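Local coordinates for endo-arabinase (Bacteroides thetaiotaomicron, PDB 5C0P), which probably hydrolyses glycosidic bonds in L-arabinan and holds a magnesium ion in the central channel of a five-bladed beta-propeller, at residues A[28-32]-A[82-87]; A[44-50]-A[77-83]; A[149-153]-A[204-209]; A[94-98]-A[134-139]. All coordinates share one frame; numbering follows the deposited sequence.

Interaction 1: residues A[28-32]-A[82-87]; sequences DPFIL and APDVYE. With MG (magnesium ion), chain C.
With chi1 at -175°, the Phe30 side chain swings to the carbonyl side and lays its ring across the strand of Asp84, whose own CG stands anti to the carbonyl carbon and turns the carboxylate toward the metal. Asp84 CB sits over one face of the Phe30 ring, a CH-pi contact 3.9 Å from the ring centroid. The far end of that ring points its edge at the face of Tyr86, a T-shaped pair with planes 69° apart. Packing is tight, with Phe30 CE1 only 3.0 Å from Val85 O. Tyr86 OH gives a weak bond to Asp84 OD2 and is hydrogen-bonded to Leu139 N, while Asp84 OD1 binds the magnesium ion at 2.1 Å. Four waters and His261 complete the metal's shell; one water donates to both Asp28 O and Pro83 O, tying the two segments together where they share no direct hydrogen bond. With an alanine in place of Phe30, the metal-binding carboxylate would probably lose its apolar cover and Tyr86 one aromatic partner, Phe95 remaining, which would leave the tyrosine ring freer to shift. Leu32 CD2 packs on Val85 CG1 at 3.8 Å. The case illustrates how propeller blades meet: strands 30-34 and 78-88 run side by side at the channel, with strand 91-100 beyond the latter, strand 39-45 beyond the former, and strand 260-266 touching Phe30 through Met263.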
loop_
_atom_site.group_PDB
_atom_site.type_symbol
_atom_site.label_atom_id
_atom_site.label_comp_id
_atom_site.label_asym_id
_atom_site.label_seq_id
_atom_site.Cartn_x
_atom_site.Cartn_y
_atom_site.Cartn_z
ATOM N N ASP A 28 6.630 -4.805 -2.364
ATOM C CA ASP A 28 5.635 -3.936 -1.729
ATOM C C ASP A 28 5.969 -3.516 -0.296
ATOM O O ASP A 28 5.105 -3.598 0.580
ATOM C CB ASP A 28 4.265 -4.638 -1.760
ATOM C CG ASP A 28 3.947 -5.240 -3.134
ATOM O OD1 ASP A 28 4.237 -4.599 -4.164
ATOM O OD2 ASP A 28 3.418 -6.369 -3.196
ATOM N N PRO A 29 7.210 -3.054 -0.047
ATOM C CA PRO A 29 7.601 -2.822 1.352
ATOM C C PRO A 29 6.988 -1.575 1.982
ATOM O O PRO A 29 7.221 -0.438 1.552
ATOM C CB PRO A 29 9.120 -2.669 1.264
ATOM C CG PRO A 29 9.344 -2.070 -0.088
ATOM C CD PRO A 29 8.298 -2.703 -0.983
ATOM N N PHE A 30 6.189 -1.816 3.008
ATOM C CA PHE A 30 5.573 -0.753 3.787
ATOM C C PHE A 30 6.318 -0.664 5.114
ATOM O O PHE A 30 6.443 -1.657 5.827
ATOM C CB PHE A 30 4.102 -1.096 4.032
ATOM C CG PHE A 30 3.329 -0.013 4.737
ATOM C CD1 PHE A 30 3.468 0.176 6.110
ATOM C CD2 PHE A 30 2.455 0.807 4.040
ATOM C CE1 PHE A 30 2.761 1.166 6.772
ATOM C CE2 PHE A 30 1.733 1.801 4.698
ATOM C CZ PHE A 30 1.890 1.982 6.065
ATOM N N ILE A 31 6.806 0.527 5.450
ATOM C CA ILE A 31 7.541 0.723 6.702
ATOM C C ILE A 31 6.638 1.350 7.757
ATOM O O ILE A 31 6.142 2.473 7.582
ATOM C CB ILE A 31 8.740 1.664 6.496
ATOM C CG1 ILE A 31 9.689 1.123 5.421
ATOM C CG2 ILE A 31 9.465 1.894 7.837
ATOM C CD1 ILE A 31 10.241 -0.270 5.737
ATOM N N LEU A 32 6.408 0.616 8.843
ATOM C CA LEU A 32 5.715 1.161 10.005
ATOM C C LEU A 32 6.741 1.826 10.918
ATOM O O LEU A 32 7.655 1.161 11.411
ATOM C CB LEU A 32 4.995 0.047 10.764
ATOM C CG LEU A 32 4.433 0.425 12.143
ATOM C CD1 LEU A 32 3.309 1.466 12.041
ATOM C CD2 LEU A 32 3.941 -0.824 12.844
ATOM N N ALA A 82 0.826 -7.893 -0.279
ATOM C CA ALA A 82 1.095 -6.486 0.006
ATOM C C ALA A 82 0.533 -5.955 1.321
ATOM O O ALA A 82 -0.319 -5.073 1.337
ATOM C CB ALA A 82 0.622 -5.626 -1.176
ATOM N N PRO A 83 1.033 -6.471 2.443
ATOM C CA PRO A 83 0.577 -5.935 3.727
ATOM C C PRO A 83 1.023 -4.482 3.967
ATOM O O PRO A 83 2.136 -4.084 3.585
ATOM C CB PRO A 83 1.241 -6.875 4.740
ATOM C CG PRO A 83 2.451 -7.433 4.007
ATOM C CD PRO A 83 2.020 -7.560 2.587
ATOM N N ASP A 84 0.134 -3.709 4.595
ATOM C CA ASP A 84 0.447 -2.404 5.176
ATOM C C ASP A 84 0.101 -2.528 6.653
ATOM O O ASP A 84 -0.835 -3.259 7.007
ATOM C CB ASP A 84 -0.484 -1.315 4.636
ATOM C CG ASP A 84 -0.219 -0.918 3.190
ATOM O OD1 ASP A 84 0.622 -1.523 2.488
ATOM O OD2 ASP A 84 -0.898 0.045 2.766
ATOM N N VAL A 85 0.800 -1.803 7.525
ATOM C CA VAL A 85 0.414 -1.785 8.937
ATOM C C VAL A 85 0.371 -0.358 9.458
ATOM O O VAL A 85 1.331 0.402 9.287
ATOM C CB VAL A 85 1.361 -2.650 9.826
ATOM C CG1 VAL A 85 0.958 -2.553 11.296
ATOM C CG2 VAL A 85 1.314 -4.100 9.378
ATOM N N TYR A 86 -0.741 -0.008 10.097
ATOM C CA TYR A 86 -0.963 1.341 10.586
ATOM C C TYR A 86 -1.177 1.359 12.082
ATOM O O TYR A 86 -1.883 0.508 12.626
ATOM C CB TYR A 86 -2.206 1.938 9.924
ATOM C CG TYR A 86 -2.121 1.946 8.424
ATOM C CD1 TYR A 86 -1.525 3.008 7.752
ATOM C CD2 TYR A 86 -2.617 0.887 7.674
ATOM C CE1 TYR A 86 -1.446 3.032 6.365
ATOM C CE2 TYR A 86 -2.536 0.899 6.291
ATOM C CZ TYR A 86 -1.943 1.972 5.648
ATOM O OH TYR A 86 -1.859 1.990 4.265
ATOM N N GLU A 87 -0.600 2.354 12.748
ATOM C CA GLU A 87 -0.978 2.622 14.127
ATOM C C GLU A 87 -2.194 3.536 14.090
ATOM O O GLU A 87 -2.199 4.561 13.404
ATOM C CB GLU A 87 0.163 3.299 14.892
ATOM C CG GLU A 87 -0.016 3.335 16.417
ATOM C CD GLU A 87 -0.931 4.444 16.919
ATOM O OE1 GLU A 87 -1.176 5.428 16.187
ATOM O OE2 GLU A 87 -1.402 4.337 18.071
HETATM MG MG MG C . 1.132 -1.434 0.428
HETATM O O HOH W 1 2.453 -2.972 0.997
HETATM O O HOH W 2 3.373 -8.460 -1.468
HETATM O O HOH W 3 5.018 -4.339 3.631
HETATM O O HOH W 4 -0.530 -2.705 0.081
HETATM O O HOH W 5 -0.239 0.140 0.197
HETATM O O HOH W 6 2.550 0.130 0.606
#

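Interaction 2: residues A[44-50]-A[77-83]; sequences FNNNLKI and QQDFWAP
The ring of Phe80 lies flat beneath the main chain of Leu48 and Lys49, with Leu48 C 3.5 Å above its plane and over its centre. Leu48 CA adds a CH-pi contact to the same ring, 3.9 Å from the centroid, while the leucine side chain runs at about a right angle to Phe80 and brings CD2 alongside its CD2. Ile50 arrives differently: its CD1 meets the rim of the ring in plane, 4.0 Å from Phe80 CD1. Asn45, with CG anti to the backbone N (chi1 -180°), sets its amide across Phe80 O, CG being 3.1 Å from that oxygen. The same side chain closes an Asx turn, OD1 accepting from Asn47 N at 2.9 Å, and shapes the loop that reaches over the ring. Pro83 CG presses on Phe44 CA. A glycine at the position of Phe80 would probably leave the loop backbone at Leu48 without its flat support and open a gap beside Ile50. Phe80 and Trp81 form a G1 beta bulge against Thr97. Across the segments no clear direct hydrogen bond forms; instead a water donates to Asp79 O at 2.7 Å and to Asn45 OD1, and accepts from Leu48 N. The contact thus rests mainly on backbone laid over a ring, with apolar and CH-pi packing around it and solvent supplying the polar link.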
loop_
_atom_site.group_PDB
_atom_site.type_symbol
_atom_site.label_atom_id
_atom_site.label_comp_id
_atom_site.label_asym_id
_atom_site.label_seq_id
_atom_site.Cartn_x
_atom_site.Cartn_y
_atom_site.Cartn_z
ATOM N N PHE A 44 5.757 -8.398 5.725
ATOM C CA PHE A 44 5.785 -8.761 4.313
ATOM C C PHE A 44 5.178 -10.132 4.047
ATOM O O PHE A 44 5.100 -10.976 4.944
ATOM C CB PHE A 44 7.213 -8.648 3.742
ATOM C CG PHE A 44 8.223 -9.568 4.399
ATOM C CD1 PHE A 44 8.870 -9.195 5.570
ATOM C CD2 PHE A 44 8.547 -10.788 3.817
ATOM C CE1 PHE A 44 9.804 -10.038 6.163
ATOM C CE2 PHE A 44 9.482 -11.637 4.399
ATOM C CZ PHE A 44 10.114 -11.256 5.572
ATOM N N ASN A 45 4.714 -10.330 2.815
ATOM C CA ASN A 45 4.223 -11.624 2.371
ATOM C C ASN A 45 5.375 -12.630 2.324
ATOM O O ASN A 45 6.333 -12.452 1.563
ATOM C CB ASN A 45 3.585 -11.486 0.985
ATOM C CG ASN A 45 3.042 -12.801 0.450
ATOM O OD1 ASN A 45 2.958 -13.793 1.170
ATOM N ND2 ASN A 45 2.669 -12.810 -0.827
ATOM N N ASN A 46 5.290 -13.669 3.145
ATOM C CA ASN A 46 6.335 -14.680 3.244
ATOM C C ASN A 46 5.772 -16.035 2.801
ATOM O O ASN A 46 6.189 -17.092 3.280
ATOM C CB ASN A 46 6.865 -14.706 4.684
ATOM C CG ASN A 46 8.104 -15.568 4.867
ATOM O OD1 ASN A 46 8.193 -16.319 5.842
ATOM N ND2 ASN A 46 9.069 -15.464 3.946
ATOM N N ASN A 47 4.827 -15.963 1.859
ATOM C CA ASN A 47 4.148 -17.122 1.265
ATOM C C ASN A 47 3.062 -17.689 2.179
ATOM O O ASN A 47 3.338 -18.534 3.035
ATOM C CB ASN A 47 5.123 -18.216 0.815
ATOM C CG ASN A 47 4.474 -19.230 -0.107
ATOM O OD1 ASN A 47 3.256 -19.230 -0.296
ATOM N ND2 ASN A 47 5.286 -20.113 -0.681
ATOM N N LEU A 48 1.836 -17.198 1.987
ATOM C CA LEU A 48 0.656 -17.623 2.763
ATOM C C LEU A 48 0.828 -17.375 4.264
ATOM O O LEU A 48 0.277 -18.097 5.107
ATOM C CB LEU A 48 0.286 -19.080 2.465
ATOM C CG LEU A 48 -0.110 -19.297 0.997
ATOM C CD1 LEU A 48 -0.492 -20.744 0.720
ATOM C CD2 LEU A 48 -1.264 -18.372 0.640
ATOM N N LYS A 49 1.607 -16.346 4.574
ATOM C CA LYS A 49 1.747 -15.863 5.941
ATOM C C LYS A 49 2.441 -14.526 5.899
ATOM O O LYS A 49 3.149 -14.217 4.942
ATOM C CB LYS A 49 2.547 -16.840 6.796
ATOM C CG LYS A 49 3.903 -17.229 6.239
ATOM C CD LYS A 49 4.323 -18.582 6.806
ATOM C CE LYS A 49 5.659 -19.048 6.254
ATOM N NZ LYS A 49 5.608 -19.315 4.802
ATOM N N ILE A 50 2.230 -13.727 6.939
ATOM C CA ILE A 50 2.893 -12.440 7.028
ATOM C C ILE A 50 4.025 -12.541 8.041
ATOM O O ILE A 50 3.815 -12.927 9.190
ATOM C CB ILE A 50 1.913 -11.309 7.415
ATOM C CG1 ILE A 50 0.711 -11.282 6.463
ATOM C CG2 ILE A 50 2.622 -9.937 7.440
ATOM C CD1 ILE A 50 1.069 -11.151 4.981
ATOM N N GLN A 77 -7.997 -17.515 2.309
ATOM C CA GLN A 77 -6.896 -18.450 2.488
ATOM C C GLN A 77 -5.801 -18.297 1.440
ATOM O O GLN A 77 -4.742 -18.912 1.562
ATOM C CB GLN A 77 -7.406 -19.886 2.524
ATOM C CG GLN A 77 -8.365 -20.177 3.683
ATOM C CD GLN A 77 -7.666 -20.196 5.035
ATOM O OE1 GLN A 77 -6.541 -20.682 5.159
ATOM N NE2 GLN A 77 -8.333 -19.664 6.058
ATOM N N GLN A 78 -6.042 -17.475 0.420
ATOM C CA GLN A 78 -5.070 -17.307 -0.667
ATOM C C GLN A 78 -4.509 -15.900 -0.735
ATOM O O GLN A 78 -5.096 -14.960 -0.179
ATOM C CB GLN A 78 -5.704 -17.674 -2.021
ATOM C CG GLN A 78 -6.091 -19.139 -2.124
ATOM C CD GLN A 78 -6.763 -19.494 -3.435
ATOM O OE1 GLN A 78 -7.841 -20.085 -3.447
ATOM N NE2 GLN A 78 -6.121 -19.157 -4.542
ATOM N N ASP A 79 -3.356 -15.790 -1.399
ATOM C CA ASP A 79 -2.686 -14.530 -1.754
ATOM C C ASP A 79 -1.788 -13.930 -0.661
ATOM O O ASP A 79 -0.574 -14.028 -0.769
ATOM C CB ASP A 79 -3.654 -13.476 -2.334
ATOM C CG ASP A 79 -4.456 -13.992 -3.523
ATOM O OD1 ASP A 79 -3.972 -14.894 -4.238
ATOM O OD2 ASP A 79 -5.570 -13.483 -3.738
ATOM N N PHE A 80 -2.374 -13.305 0.363
ATOM C CA PHE A 80 -1.599 -12.614 1.413
ATOM C C PHE A 80 -0.738 -11.494 0.819
ATOM O O PHE A 80 0.405 -11.292 1.227
ATOM C CB PHE A 80 -0.699 -13.588 2.202
ATOM C CG PHE A 80 -1.442 -14.480 3.169
ATOM C CD1 PHE A 80 -1.209 -14.383 4.534
ATOM C CD2 PHE A 80 -2.372 -15.406 2.714
ATOM C CE1 PHE A 80 -1.892 -15.194 5.432
ATOM C CE2 PHE A 80 -3.064 -16.229 3.607
ATOM C CZ PHE A 80 -2.816 -16.114 4.972
ATOM N N TRP A 81 -1.294 -10.766 -0.142
ATOM C CA TRP A 81 -0.517 -9.780 -0.893
ATOM C C TRP A 81 -0.383 -8.446 -0.191
ATOM O O TRP A 81 -1.344 -7.932 0.399
ATOM C CB TRP A 81 -1.146 -9.517 -2.260
ATOM C CG TRP A 81 -1.096 -10.664 -3.214
ATOM C CD1 TRP A 81 -0.398 -11.831 -3.077
ATOM C CD2 TRP A 81 -1.779 -10.744 -4.467
ATOM N NE1 TRP A 81 -0.604 -12.629 -4.177
ATOM C CE2 TRP A 81 -1.455 -11.989 -5.038
ATOM C CE3 TRP A 81 -2.639 -9.882 -5.155
ATOM C CZ2 TRP A 81 -1.956 -12.392 -6.280
ATOM C CZ3 TRP A 81 -3.145 -10.287 -6.377
ATOM C CH2 TRP A 81 -2.802 -11.530 -6.928
ATOM N N ALA A 82 0.826 -7.893 -0.279
ATOM C CA ALA A 82 1.095 -6.486 0.006
ATOM C C ALA A 82 0.533 -5.955 1.321
ATOM O O ALA A 82 -0.319 -5.073 1.337
ATOM C CB ALA A 82 0.622 -5.626 -1.176
ATOM N N PRO A 83 1.033 -6.471 2.443
ATOM C CA PRO A 83 0.577 -5.935 3.727
ATOM C C PRO A 83 1.023 -4.482 3.967
ATOM O O PRO A 83 2.136 -4.084 3.585
ATOM C CB PRO A 83 1.241 -6.875 4.740
ATOM C CG PRO A 83 2.451 -7.433 4.007
ATOM C CD PRO A 83 2.020 -7.560 2.587
HETATM O O HOH W 7 1.305 -15.984 -0.657
#

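Interaction 3: residues A[149-153]-A[204-209]; sequences LLFCR and TDAPFI
Strand 149-153 runs nearly antiparallel to strand 205-209, at 158° with axes 6.6 Å apart, yet no clear hydrogen bond joins them; they belong to successive blades of the five-bladed propeller. Side chains do the joining. Leu150, whose CG is anti to the carbonyl carbon (chi1 -49°), sends CD1 to Ile209 CG1 at 3.6 Å, the two side chains meeting at about a right angle. Leu150 CB rests a looser 4.0 Å from Pro207 CG. Pro207, which has no backbone N-H to offer, turns its ring toward the neighbouring strand and fills the space between Leu150 and Cys152. Thr204 OG1 lies 3.7 Å from Cys152 CB, but its hydrogen bond goes to Glu162 O, in the third strand of the blade that holds Cys152. Strand 134-141, the inner strand of that blade, bonds to this face through Ser138 OG, which meets Pro207 O. Met219 covers Pro207 and Ile209 from strand 217-224. The seam is thus a mostly apolar one, its polar bonds running to strands 134-141 and 162-168. Its closest apolar touch is made by sulfur, Cys152 SG coming 3.4 Å from Pro207 CD.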
loop_
_atom_site.group_PDB
_atom_site.type_symbol
_atom_site.label_atom_id
_atom_site.label_comp_id
_atom_site.label_asym_id
_atom_site.label_seq_id
_atom_site.Cartn_x
_atom_site.Cartn_y
_atom_site.Cartn_z
ATOM N N LEU A 149 -10.389 4.650 3.315
ATOM C CA LEU A 149 -9.886 3.488 2.596
ATOM C C LEU A 149 -9.617 3.891 1.149
ATOM O O LEU A 149 -10.471 4.500 0.507
ATOM C CB LEU A 149 -10.943 2.381 2.624
ATOM C CG LEU A 149 -10.626 1.141 1.793
ATOM C CD1 LEU A 149 -9.508 0.349 2.474
ATOM C CD2 LEU A 149 -11.873 0.292 1.623
ATOM N N LEU A 150 -8.429 3.564 0.643
ATOM C CA LEU A 150 -8.125 3.714 -0.782
ATOM C C LEU A 150 -7.912 2.306 -1.305
ATOM O O LEU A 150 -7.314 1.486 -0.626
ATOM C CB LEU A 150 -6.839 4.512 -0.994
ATOM C CG LEU A 150 -6.699 5.831 -0.248
ATOM C CD1 LEU A 150 -5.307 6.423 -0.503
ATOM C CD2 LEU A 150 -7.794 6.787 -0.656
ATOM N N PHE A 151 -8.411 2.000 -2.496
ATOM C CA PHE A 151 -8.188 0.664 -3.031
ATOM C C PHE A 151 -8.224 0.636 -4.544
ATOM O O PHE A 151 -8.685 1.585 -5.190
ATOM C CB PHE A 151 -9.162 -0.370 -2.433
ATOM C CG PHE A 151 -10.607 -0.159 -2.806
ATOM C CD1 PHE A 151 -11.143 -0.749 -3.945
ATOM C CD2 PHE A 151 -11.438 0.610 -1.996
ATOM C CE1 PHE A 151 -12.481 -0.566 -4.269
ATOM C CE2 PHE A 151 -12.778 0.797 -2.314
ATOM C CZ PHE A 151 -13.301 0.209 -3.450
ATOM N N CYS A 152 -7.734 -0.463 -5.100
ATOM C CA CYS A 152 -7.783 -0.678 -6.541
ATOM C C CYS A 152 -8.864 -1.674 -6.880
ATOM O O CYS A 152 -9.086 -2.645 -6.154
ATOM C CB CYS A 152 -6.468 -1.282 -7.020
ATOM S SG CYS A 152 -5.050 -0.249 -6.705
ATOM N N ARG A 153 -9.530 -1.445 -8.004
ATOM C CA ARG A 153 -10.378 -2.465 -8.574
ATOM C C ARG A 153 -9.581 -3.013 -9.737
ATOM O O ARG A 153 -9.207 -2.264 -10.651
ATOM C CB ARG A 153 -11.704 -1.886 -9.046
ATOM C CG ARG A 153 -12.720 -2.961 -9.275
ATOM C CD ARG A 153 -14.056 -2.436 -9.723
ATOM N NE ARG A 153 -14.860 -3.559 -10.177
ATOM C CZ ARG A 153 -16.049 -3.441 -10.747
ATOM N NH1 ARG A 153 -16.572 -2.237 -10.931
ATOM N NH2 ARG A 153 -16.711 -4.522 -11.133
ATOM N N THR A 204 -3.707 -0.682 -12.074
ATOM C CA THR A 204 -3.630 0.204 -10.911
ATOM C C THR A 204 -3.158 -0.600 -9.705
ATOM O O THR A 204 -3.770 -1.617 -9.349
ATOM C CB THR A 204 -4.962 0.876 -10.550
ATOM O OG1 THR A 204 -6.000 -0.108 -10.492
ATOM C CG2 THR A 204 -5.335 1.947 -11.564
ATOM N N ASP A 205 -2.068 -0.136 -9.095
ATOM C CA ASP A 205 -1.514 -0.723 -7.876
ATOM C C ASP A 205 -1.276 0.367 -6.835
ATOM O O ASP A 205 -0.994 1.519 -7.170
ATOM C CB ASP A 205 -0.141 -1.377 -8.149
ATOM C CG ASP A 205 -0.222 -2.787 -8.733
ATOM O OD1 ASP A 205 -1.304 -3.409 -8.767
ATOM O OD2 ASP A 205 0.849 -3.302 -9.132
ATOM N N ALA A 206 -1.383 -0.011 -5.565
ATOM C CA ALA A 206 -0.701 0.698 -4.473
ATOM C C ALA A 206 -1.052 2.159 -4.160
ATOM O O ALA A 206 -0.163 2.931 -3.830
ATOM C CB ALA A 206 0.813 0.586 -4.692
ATOM N N PRO A 207 -2.337 2.545 -4.219
ATOM C CA PRO A 207 -2.619 3.945 -3.879
ATOM C C PRO A 207 -2.206 4.320 -2.450
ATOM O O PRO A 207 -2.453 3.575 -1.501
ATOM C CB PRO A 207 -4.143 4.034 -4.018
ATOM C CG PRO A 207 -4.619 2.618 -3.802
ATOM C CD PRO A 207 -3.565 1.759 -4.419
ATOM N N PHE A 208 -1.589 5.489 -2.314
ATOM C CA PHE A 208 -1.168 5.993 -1.021
ATOM C C PHE A 208 -1.182 7.510 -1.065
ATOM O O PHE A 208 -0.572 8.106 -1.949
ATOM C CB PHE A 208 0.237 5.492 -0.686
ATOM C CG PHE A 208 0.654 5.807 0.728
ATOM C CD1 PHE A 208 0.292 4.970 1.777
ATOM C CD2 PHE A 208 1.373 6.952 1.007
ATOM C CE1 PHE A 208 0.657 5.267 3.085
ATOM C CE2 PHE A 208 1.737 7.266 2.310
ATOM C CZ PHE A 208 1.389 6.421 3.348
ATOM N N ILE A 209 -1.857 8.142 -0.106
ATOM C CA ILE A 209 -1.931 9.598 -0.076
ATOM C C ILE A 209 -1.021 10.180 1.001
ATOM O O ILE A 209 -0.967 9.674 2.126
ATOM C CB ILE A 209 -3.388 10.092 0.149
ATOM C CG1 ILE A 209 -4.257 9.778 -1.075
ATOM C CG2 ILE A 209 -3.418 11.586 0.440
ATOM C CD1 ILE A 209 -5.768 10.048 -0.869
#

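Interaction 4: residues A[94-98]-A[134-139]; sequences LFTTF and CLDGSL
Two blades of the propeller meet here: strand 94-98 is the second strand of one, and strand 134-139 lines the central channel as the inner strand of the next. They run antiparallel at 177°, with their axes 6.3 Å apart, but without a clear hydrogen bond. Phe95 contributes the larger surface, its CB resting 3.4 Å from Gly137 O and its ring continuing along Ser138 until CZ reaches Leu139 CB at 3.9 Å. Its CG is anti to the carbonyl carbon (chi1 -77°), which carries the ring along the opposing strand. Thr97 divides its branches: CG2 packs on Leu135 CB at 3.8 Å, while OG1 stands 3.1 Å from Asp136 N and is hydrogen-bonded to Thr107 OG1. Thr107 accepts from Gly137 N, so strand 103-112 also reaches this seam. A water lies between Phe95 O and Gly137 O, 2.7 Å from the latter. Asp136, predicted to tune the acidity of the catalytic glutamate and to orient donor and substrate, has its CB directed away from strand 94-98, and OD2 is bonded by Ala206 N. The chemistry is consistent with a backbone positioned by apolar packing and the Thr107 hydroxyl at Gly137 N, while the carboxylate is held from strand 205-211.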
loop_
_atom_site.group_PDB
_atom_site.type_symbol
_atom_site.label_atom_id
_atom_site.label_comp_id
_atom_site.label_asym_id
_atom_site.label_seq_id
_atom_site.Cartn_x
_atom_site.Cartn_y
_atom_site.Cartn_z
ATOM N N LEU A 94 -3.430 -4.240 10.330
ATOM C CA LEU A 94 -2.833 -4.841 9.147
ATOM C C LEU A 94 -3.873 -4.860 8.027
ATOM O O LEU A 94 -4.983 -5.380 8.207
ATOM C CB LEU A 94 -2.409 -6.279 9.486
ATOM C CG LEU A 94 -1.987 -7.222 8.361
ATOM C CD1 LEU A 94 -0.666 -6.738 7.785
ATOM C CD2 LEU A 94 -1.848 -8.648 8.879
ATOM N N PHE A 95 -3.523 -4.266 6.892
ATOM C CA PHE A 95 -4.358 -4.268 5.693
ATOM C C PHE A 95 -3.659 -5.179 4.672
ATOM O O PHE A 95 -2.569 -4.849 4.184
ATOM C CB PHE A 95 -4.435 -2.852 5.096
ATOM C CG PHE A 95 -5.359 -1.904 5.824
ATOM C CD1 PHE A 95 -5.219 -1.651 7.187
ATOM C CD2 PHE A 95 -6.334 -1.206 5.120
ATOM C CE1 PHE A 95 -6.082 -0.755 7.837
ATOM C CE2 PHE A 95 -7.178 -0.301 5.752
ATOM C CZ PHE A 95 -7.061 -0.079 7.117
ATOM N N THR A 96 -4.266 -6.320 4.352
ATOM C CA THR A 96 -3.656 -7.297 3.446
ATOM C C THR A 96 -4.709 -7.823 2.479
ATOM O O THR A 96 -5.901 -7.855 2.806
ATOM C CB THR A 96 -3.011 -8.471 4.238
ATOM O OG1 THR A 96 -1.998 -7.942 5.105
ATOM C CG2 THR A 96 -2.355 -9.498 3.315
ATOM N N THR A 97 -4.275 -8.219 1.288
ATOM C CA THR A 97 -5.203 -8.663 0.258
ATOM C C THR A 97 -5.238 -10.189 0.164
ATOM O O THR A 97 -4.203 -10.861 0.149
ATOM C CB THR A 97 -4.848 -8.012 -1.091
ATOM O OG1 THR A 97 -5.031 -6.588 -0.980
ATOM C CG2 THR A 97 -5.721 -8.556 -2.206
ATOM N N PHE A 98 -6.453 -10.738 0.114
ATOM C CA PHE A 98 -6.652 -12.178 0.106
ATOM C C PHE A 98 -7.704 -12.539 -0.927
ATOM O O PHE A 98 -8.416 -11.673 -1.421
ATOM C CB PHE A 98 -7.177 -12.669 1.469
ATOM C CG PHE A 98 -6.325 -12.275 2.650
ATOM C CD1 PHE A 98 -5.260 -13.074 3.064
ATOM C CD2 PHE A 98 -6.628 -11.131 3.382
ATOM C CE1 PHE A 98 -4.485 -12.711 4.174
ATOM C CE2 PHE A 98 -5.866 -10.762 4.494
ATOM C CZ PHE A 98 -4.792 -11.558 4.892
ATOM N N CYS A 134 -10.809 -6.624 -5.782
ATOM C CA CYS A 134 -10.083 -5.461 -5.275
ATOM C C CYS A 134 -8.775 -5.831 -4.592
ATOM O O CYS A 134 -8.606 -6.943 -4.086
ATOM C CB CYS A 134 -10.926 -4.674 -4.273
ATOM S SG CYS A 134 -12.503 -4.098 -4.900
ATOM N N LEU A 135 -7.847 -4.883 -4.572
ATOM C CA LEU A 135 -6.564 -5.110 -3.927
ATOM C C LEU A 135 -5.922 -3.824 -3.453
ATOM O O LEU A 135 -6.370 -2.722 -3.796
ATOM C CB LEU A 135 -5.606 -5.880 -4.848
ATOM C CG LEU A 135 -5.329 -5.428 -6.282
ATOM C CD1 LEU A 135 -4.373 -4.248 -6.358
ATOM C CD2 LEU A 135 -4.768 -6.594 -7.086
ATOM N N ASP A 136 -4.878 -3.987 -2.645
ATOM C CA ASP A 136 -4.027 -2.891 -2.196
ATOM C C ASP A 136 -4.778 -1.847 -1.379
ATOM O O ASP A 136 -4.480 -0.663 -1.467
ATOM C CB ASP A 136 -3.283 -2.236 -3.386
ATOM C CG ASP A 136 -2.209 -3.132 -3.985
ATOM O OD1 ASP A 136 -1.968 -4.245 -3.456
ATOM O OD2 ASP A 136 -1.596 -2.724 -4.993
ATOM N N GLY A 137 -5.759 -2.281 -0.588
ATOM C CA GLY A 137 -6.452 -1.366 0.304
ATOM C C GLY A 137 -5.503 -0.719 1.297
ATOM O O GLY A 137 -4.766 -1.409 2.024
ATOM N N SER A 138 -5.520 0.612 1.332
ATOM C CA SER A 138 -4.654 1.366 2.230
ATOM C C SER A 138 -5.457 2.347 3.073
ATOM O O SER A 138 -6.649 2.569 2.830
ATOM C CB SER A 138 -3.578 2.108 1.436
ATOM O OG SER A 138 -4.148 3.126 0.633
ATOM N N LEU A 139 -4.797 2.937 4.067
ATOM C CA LEU A 139 -5.454 3.839 5.008
ATOM C C LEU A 139 -4.852 5.229 4.880
ATOM O O LEU A 139 -3.630 5.399 4.890
ATOM C CB LEU A 139 -5.267 3.322 6.437
ATOM C CG LEU A 139 -5.880 4.136 7.576
ATOM C CD1 LEU A 139 -7.389 4.097 7.520
ATOM C CD2 LEU A 139 -5.389 3.613 8.916
HETATM O O HOH W 8 -2.735 -3.143 1.695
#

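Interactions 1, 4 and 3 are successive seams between propeller blades, each about 7 Å from the centre of the chain; interaction 2 lies farther out, at about 13 Å, on the seam of interaction 1. Its segments fall between those of interaction 1, overlapping at 82-83; interaction 4 and then interaction 3 follow along the chain. Interactions 1 and 2 share strand 78-88, their centres about 12 Å apart. Strand 91-100 carries the link on: Asp84 O probably bonds Phe95 N, joining interaction 1 to interaction 4. Interactions 4 and 3 are closest, centres about 8 Å apart, through neighbouring strands 134-141 and 147-153. Blade thus follows blade, placing Asp84 and Asp136 around one channel.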